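Local coordinates for nonsense-mediated mRNA decay protein 2 (Saccharomyces cerevisiae, PDB 4LUN) that takes part in nonsense-mediated decay of mRNAs carrying premature stop codons, here represented by its N-terminal MIF4G domain, a HEAT-repeat region, at residues I127-E130 and R131-L134; F247-A250 and T251-H254. One frame throughout, in Å; residues are numbered along the deposited sequence.

Contact 1: I127-E130 and R131-L134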
ATOM      1  N   ILE A 127      10.457 -10.419 -13.684  1.00 19.20           N
ATOM      2  CA  ILE A 127      11.221  -9.177 -13.605  1.00 17.29           C
ATOM      3  C   ILE A 127      12.294  -9.164 -14.691  1.00 24.42           C
ATOM      4  O   ILE A 127      13.079 -10.096 -14.799  1.00 26.75           O
ATOM      5  CB  ILE A 127      11.868  -9.043 -12.215  1.00 21.27           C
ATOM      6  CG1 ILE A 127      10.778  -8.786 -11.172  1.00 20.13           C
ATOM      7  CG2 ILE A 127      12.908  -7.928 -12.186  1.00 23.52           C
ATOM      8  CD1 ILE A 127      11.262  -8.856  -9.741  1.00 21.67           C
ATOM      9  N   GLU A 128      12.308  -8.107 -15.495  1.00 24.05           N
ATOM     10  CA  GLU A 128      13.285  -7.966 -16.573  1.00 29.25           C
ATOM     11  C   GLU A 128      14.416  -7.052 -16.141  1.00 34.65           C
ATOM     12  O   GLU A 128      15.579  -7.260 -16.487  1.00 36.33           O
ATOM     13  CB  GLU A 128      12.614  -7.378 -17.809  1.00 30.65           C
ATOM     14  CG  GLU A 128      11.661  -8.322 -18.515  1.00 40.01           C
ATOM     15  CD  GLU A 128      12.342  -9.187 -19.564  1.00 42.50           C
ATOM     16  OE1 GLU A 128      12.771  -8.633 -20.598  1.00 49.43           O
ATOM     17  OE2 GLU A 128      12.443 -10.416 -19.362  1.00 36.31           O
ATOM     18  N   SER A 129      14.049  -6.023 -15.393  1.00 24.82           N
ATOM     19  CA  SER A 129      14.977  -4.998 -14.948  1.00 25.68           C
ATOM     20  C   SER A 129      14.732  -4.749 -13.477  1.00 24.08           C
ATOM     21  O   SER A 129      13.629  -4.384 -13.100  1.00 22.72           O
ATOM     22  CB  SER A 129      14.702  -3.702 -15.715  1.00 28.07           C
ATOM     23  OG  SER A 129      15.293  -2.582 -15.075  1.00 27.37           O
ATOM     24  N   GLU A 130      15.746  -4.924 -12.646  1.00 18.67           N
ATOM     25  CA  GLU A 130      15.557  -4.703 -11.216  1.00 24.47           C
ATOM     26  C   GLU A 130      15.454  -3.225 -10.915  1.00 21.99           C
ATOM     27  O   GLU A 130      14.865  -2.814  -9.914  1.00 19.37           O
ATOM     28  CB  GLU A 130      16.669  -5.355 -10.418  1.00 22.58           C
ATOM     29  CG  GLU A 130      16.633  -6.867 -10.539  1.00 29.95           C
ATOM     30  CD  GLU A 130      17.565  -7.552  -9.573  1.00 37.74           C
ATOM     31  OE1 GLU A 130      18.290  -6.840  -8.849  1.00 37.67           O
ATOM     32  OE2 GLU A 130      17.560  -8.803  -9.538  1.00 42.94           O
ATOM     33  N   ARG A 131      16.019  -2.420 -11.803  1.00 21.41           N
ATOM     34  CA  ARG A 131      15.818  -0.985 -11.730  1.00 19.44           C
ATOM     35  C   ARG A 131      14.336  -0.644 -11.867  1.00 21.10           C
ATOM     36  O   ARG A 131      13.786   0.159 -11.103  1.00 21.42           O
ATOM     37  CB  ARG A 131      16.626  -0.322 -12.839  1.00 20.03           C
ATOM     38  CG  ARG A 131      16.882   1.131 -12.615  1.00 27.03           C
ATOM     39  CD  ARG A 131      15.790   2.010 -13.153  1.00 28.76           C
ATOM     40  NE  ARG A 131      16.081   3.370 -12.726  1.00 30.61           N
ATOM     41  CZ  ARG A 131      15.279   4.408 -12.886  1.00 32.57           C
ATOM     42  NH1 ARG A 131      14.106   4.265 -13.494  1.00 28.88           N
ATOM     43  NH2 ARG A 131      15.675   5.598 -12.445  1.00 36.57           N
ATOM     44  N   ASP A 132      13.681  -1.267 -12.838  1.00 17.63           N
ATOM     45  CA  ASP A 132      12.257  -1.067 -13.022  1.00 18.20           C
ATOM     46  C   ASP A 132      11.460  -1.645 -11.859  1.00 16.43           C
ATOM     47  O   ASP A 132      10.416  -1.087 -11.494  1.00 20.49           O
ATOM     48  CB  ASP A 132      11.772  -1.686 -14.333  1.00 22.66           C
ATOM     49  CG  ASP A 132      12.354  -0.998 -15.559  1.00 33.30           C
ATOM     50  OD1 ASP A 132      12.925   0.105 -15.415  1.00 28.93           O
ATOM     51  OD2 ASP A 132      12.229  -1.561 -16.669  1.00 29.36           O
ATOM     52  N   GLU A 133      11.941  -2.751 -11.297  1.00 18.85           N
ATOM     53  CA  GLU A 133      11.212  -3.384 -10.189  1.00 16.49           C
ATOM     54  C   GLU A 133      11.227  -2.480  -8.972  1.00 18.21           C
ATOM     55  O   GLU A 133      10.225  -2.373  -8.282  1.00 16.99           O
ATOM     56  CB  GLU A 133      11.771  -4.768  -9.856  1.00 17.47           C
ATOM     57  CG  GLU A 133      11.082  -5.465  -8.681  1.00 17.23           C
ATOM     58  CD  GLU A 133       9.577  -5.692  -8.874  1.00 22.22           C
ATOM     59  OE1 GLU A 133       9.026  -5.517  -9.988  1.00 20.23           O
ATOM     60  OE2 GLU A 133       8.929  -6.083  -7.881  1.00 23.61           O
ATOM     61  N   LEU A 134      12.352  -1.817  -8.716  1.00 18.71           N
ATOM     62  CA  LEU A 134      12.403  -0.862  -7.609  1.00 21.59           C
ATOM     63  C   LEU A 134      11.386   0.272  -7.781  1.00 19.81           C
ATOM     64  O   LEU A 134      10.752   0.687  -6.805  1.00 18.36           O
ATOM     65  CB  LEU A 134      13.830  -0.310  -7.436  1.00 18.97           C
ATOM     66  CG  LEU A 134      14.834  -1.292  -6.833  1.00 27.07           C
ATOM     67  CD1 LEU A 134      16.263  -0.893  -7.186  1.00 35.96           C
ATOM     68  CD2 LEU A 134      14.658  -1.377  -5.314  1.00 30.24           C
TER
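A chi1 of 163° swings the Ser129 hydroxyl away from its own amide and toward the helix start, and with CG of Asp132 turned back beside its own backbone N (chi1 -66°), the serine hydroxyl and the aspartate meet at the first turn of a helix. Ser129 OG accepts the amide of Asp132, N to OG 3.1 Å, in a fairly straight bond of 161°. The carboxylate of Asp132 does not stay clear of this bond: its CG packs against Ser129 OG at 3.4 Å, and OD2 lies 3.4 Å from Ser129 CB. This is an N-cap, Ser129 standing just before helix 130-152 of the MIF4G domain and supplying an acceptor to an amide of the opening turn. The helix ladder starts from the same residue, since Glu133 N donates to Ser129 O at 3.0 Å, and Leu134 N follows with Glu130 O. Beside the cap, Ile127 and Glu133 cross at about a right angle, the methyl CD1 of the isoleucine resting on Glu133 CG at 3.6 Å and on the carboxylate carbon just beyond. The buried glutamate forms a salt bridge through its OE2 with Arg136 further along the helix. Ile127 also touches Lys194 and Leu197, and the side chains of Glu130 and Leu134 both reach Phe199, in loops elsewhere in the chain.

Contact 2: F247-A250 and T251-H254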
ATOM      1  N   PHE A 247      13.394 -14.367   7.523  1.00 14.96           N
ATOM      2  CA  PHE A 247      14.517 -14.859   8.327  1.00 13.66           C
ATOM      3  C   PHE A 247      15.163 -16.079   7.663  1.00 15.73           C
ATOM      4  O   PHE A 247      16.389 -16.181   7.609  1.00 15.74           O
ATOM      5  CB  PHE A 247      14.057 -15.234   9.746  1.00 14.60           C
ATOM      6  CG  PHE A 247      13.863 -14.054  10.676  1.00 16.22           C
ATOM      7  CD1 PHE A 247      14.036 -12.748  10.239  1.00 18.99           C
ATOM      8  CD2 PHE A 247      13.525 -14.270  12.008  1.00 23.98           C
ATOM      9  CE1 PHE A 247      13.860 -11.674  11.108  1.00 21.99           C
ATOM     10  CE2 PHE A 247      13.354 -13.207  12.884  1.00 22.53           C
ATOM     11  CZ  PHE A 247      13.521 -11.906  12.432  1.00 24.68           C
ATOM     12  N   ALA A 248      14.336 -16.989   7.154  1.00 13.71           N
ATOM     13  CA  ALA A 248      14.828 -18.227   6.539  1.00 17.36           C
ATOM     14  C   ALA A 248      15.659 -17.937   5.287  1.00 16.53           C
ATOM     15  O   ALA A 248      16.733 -18.523   5.084  1.00 16.23           O
ATOM     16  CB  ALA A 248      13.667 -19.152   6.191  1.00 18.68           C
ATOM     17  N   ARG A 249      15.143 -17.055   4.441  1.00 15.81           N
ATOM     18  CA  ARG A 249      15.856 -16.686   3.224  1.00 15.52           C
ATOM     19  C   ARG A 249      17.142 -15.927   3.557  1.00 16.36           C
ATOM     20  O   ARG A 249      18.182 -16.126   2.911  1.00 16.63           O
ATOM     21  CB  ARG A 249      14.947 -15.850   2.325  1.00 15.14           C
ATOM     22  CG  ARG A 249      15.599 -15.297   1.081  1.00 17.96           C
ATOM     23  CD  ARG A 249      15.795 -16.347   0.024  1.00 23.75           C
ATOM     24  NE  ARG A 249      16.134 -15.743  -1.264  1.00 23.44           N
ATOM     25  CZ  ARG A 249      16.943 -16.312  -2.144  1.00 24.72           C
ATOM     26  NH1 ARG A 249      17.499 -17.483  -1.861  1.00 25.63           N
ATOM     27  NH2 ARG A 249      17.214 -15.706  -3.288  1.00 22.73           N
ATOM     28  N   ALA A 250      17.082 -15.062   4.568  1.00 14.20           N
ATOM     29  CA  ALA A 250      18.279 -14.339   5.000  1.00 15.00           C
ATOM     30  C   ALA A 250      19.367 -15.299   5.460  1.00 18.90           C
ATOM     31  O   ALA A 250      20.549 -15.094   5.168  1.00 15.88           O
ATOM     32  CB  ALA A 250      17.949 -13.349   6.110  1.00 15.25           C
ATOM     33  N   THR A 251      18.965 -16.335   6.194  1.00 15.34           N
ATOM     34  CA  THR A 251      19.901 -17.339   6.689  1.00 16.12           C
ATOM     35  C   THR A 251      20.504 -18.133   5.541  1.00 16.18           C
ATOM     36  O   THR A 251      21.698 -18.407   5.532  1.00 17.99           O
ATOM     37  CB  THR A 251      19.187 -18.286   7.652  1.00 17.35           C
ATOM     38  OG1 THR A 251      18.844 -17.553   8.835  1.00 24.32           O
ATOM     39  CG2 THR A 251      20.079 -19.456   8.029  1.00 23.12           C
ATOM     40  N   GLU A 252      19.672 -18.509   4.579  1.00 15.84           N
ATOM     41  CA  GLU A 252      20.148 -19.239   3.400  1.00 17.00           C
ATOM     42  C   GLU A 252      21.181 -18.421   2.628  1.00 19.17           C
ATOM     43  O   GLU A 252      22.253 -18.922   2.229  1.00 16.96           O
ATOM     44  CB  GLU A 252      18.971 -19.550   2.470  1.00 21.09           C
ATOM     45  CG  GLU A 252      19.393 -20.254   1.174  1.00 27.44           C
ATOM     46  CD  GLU A 252      18.286 -20.309   0.119  1.00 34.02           C
ATOM     47  OE1 GLU A 252      17.273 -19.589   0.258  1.00 32.71           O
ATOM     48  OE2 GLU A 252      18.442 -21.065  -0.865  1.00 43.08           O
ATOM     49  N   LEU A 253      20.860 -17.151   2.429  1.00 14.26           N
ATOM     50  CA  LEU A 253      21.741 -16.257   1.680  1.00 15.03           C
ATOM     51  C   LEU A 253      23.020 -15.994   2.453  1.00 14.97           C
ATOM     52  O   LEU A 253      24.083 -15.916   1.855  1.00 14.82           O
ATOM     53  CB  LEU A 253      21.046 -14.937   1.345  1.00 11.57           C
ATOM     54  CG  LEU A 253      19.971 -15.099   0.268  1.00 16.64           C
ATOM     55  CD1 LEU A 253      19.085 -13.869   0.198  1.00 16.22           C
ATOM     56  CD2 LEU A 253      20.646 -15.325  -1.069  1.00 19.78           C
ATOM     57  N   HIS A 254      22.903 -15.876   3.770  1.00 14.17           N
ATOM     58  CA  HIS A 254      24.048 -15.626   4.641  1.00 14.89           C
ATOM     59  C   HIS A 254      25.073 -16.745   4.508  1.00 16.66           C
ATOM     60  O   HIS A 254      26.282 -16.506   4.366  1.00 15.64           O
ATOM     61  CB  HIS A 254      23.558 -15.525   6.093  1.00 15.20           C
ATOM     62  CG  HIS A 254      24.657 -15.471   7.100  1.00 16.84           C
ATOM     63  ND1 HIS A 254      25.020 -16.549   7.876  1.00 20.18           N
ATOM     64  CD2 HIS A 254      25.490 -14.458   7.454  1.00 19.29           C
ATOM     65  CE1 HIS A 254      26.025 -16.207   8.663  1.00 23.42           C
ATOM     66  NE2 HIS A 254      26.323 -14.937   8.426  1.00 20.66           N
TER
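Thr251, Glu252, Leu253 and His254 each donate their backbone N-H to the carbonyl four residues earlier, from Phe247 O to Ala250 O, in an unbroken run of alpha-helical bonds. On one flank of this turn Arg249 reaches forward to Glu252, and its NH1 forms a salt bridge with Glu252 OE1 at 3.0 Å. The oxygen lies almost in the guanidinium plane, yet the nitrogen meets it from above the carboxylate, 65° out of that plane, and the two flat groups are turned 61° against each other. A chi2 of 76° bends the arginine chain toward the C-terminal end of the helix. That bend also carries the guanidinium over Leu253, whose CD2 sits 3.8 Å above one face, toward the rim, while CD1 lies 3.8 Å from NE. The pattern is an i to i+3 ion pair beside an i to i+4 apolar contact on helix 231-271. Leu253 and Arg249 face helix 277-303, where Phe292 touches both. Arg249 NH2 donates to Lys196 O, and Glu252 OE2 has its own salt bridge with Lys256. Trimming this arginine to an alanine would probably leave Glu252 OE1 without its charged mate and Lys196 O without its NH2 donor, and open a gap beside Leu253 CD1 and CD2. Round the helix, Thr251 places CB 3.5 Å from Phe247 O and its side chain touches Pro308, while His254 NE2 hydrogen-bonds the backbone O of His311, the first residue of the purification tag.

Contact 1 comes first along the chain, at the start of helix 130-152; contact 2 follows more than a hundred residues later, inside the long helix 231-271. Their centres lie about 22 Å apart and their nearest atoms about 9 Å apart, so they do not touch. Both contacts touch the loop holding Lys194, Lys196, Leu197 and Phe199: Ile127, Glu130 and Leu134 of contact 1 pack on it, and Arg249 of contact 2 hydrogen-bonds its backbone. One loop thus ties a helix start to a helix middle in this all-alpha chain. Contact 2 further joins helix 231-271 to helix 277-303 and to the native C-terminal residues Pro308 and Leu310, whereas contact 1 sits at the surface.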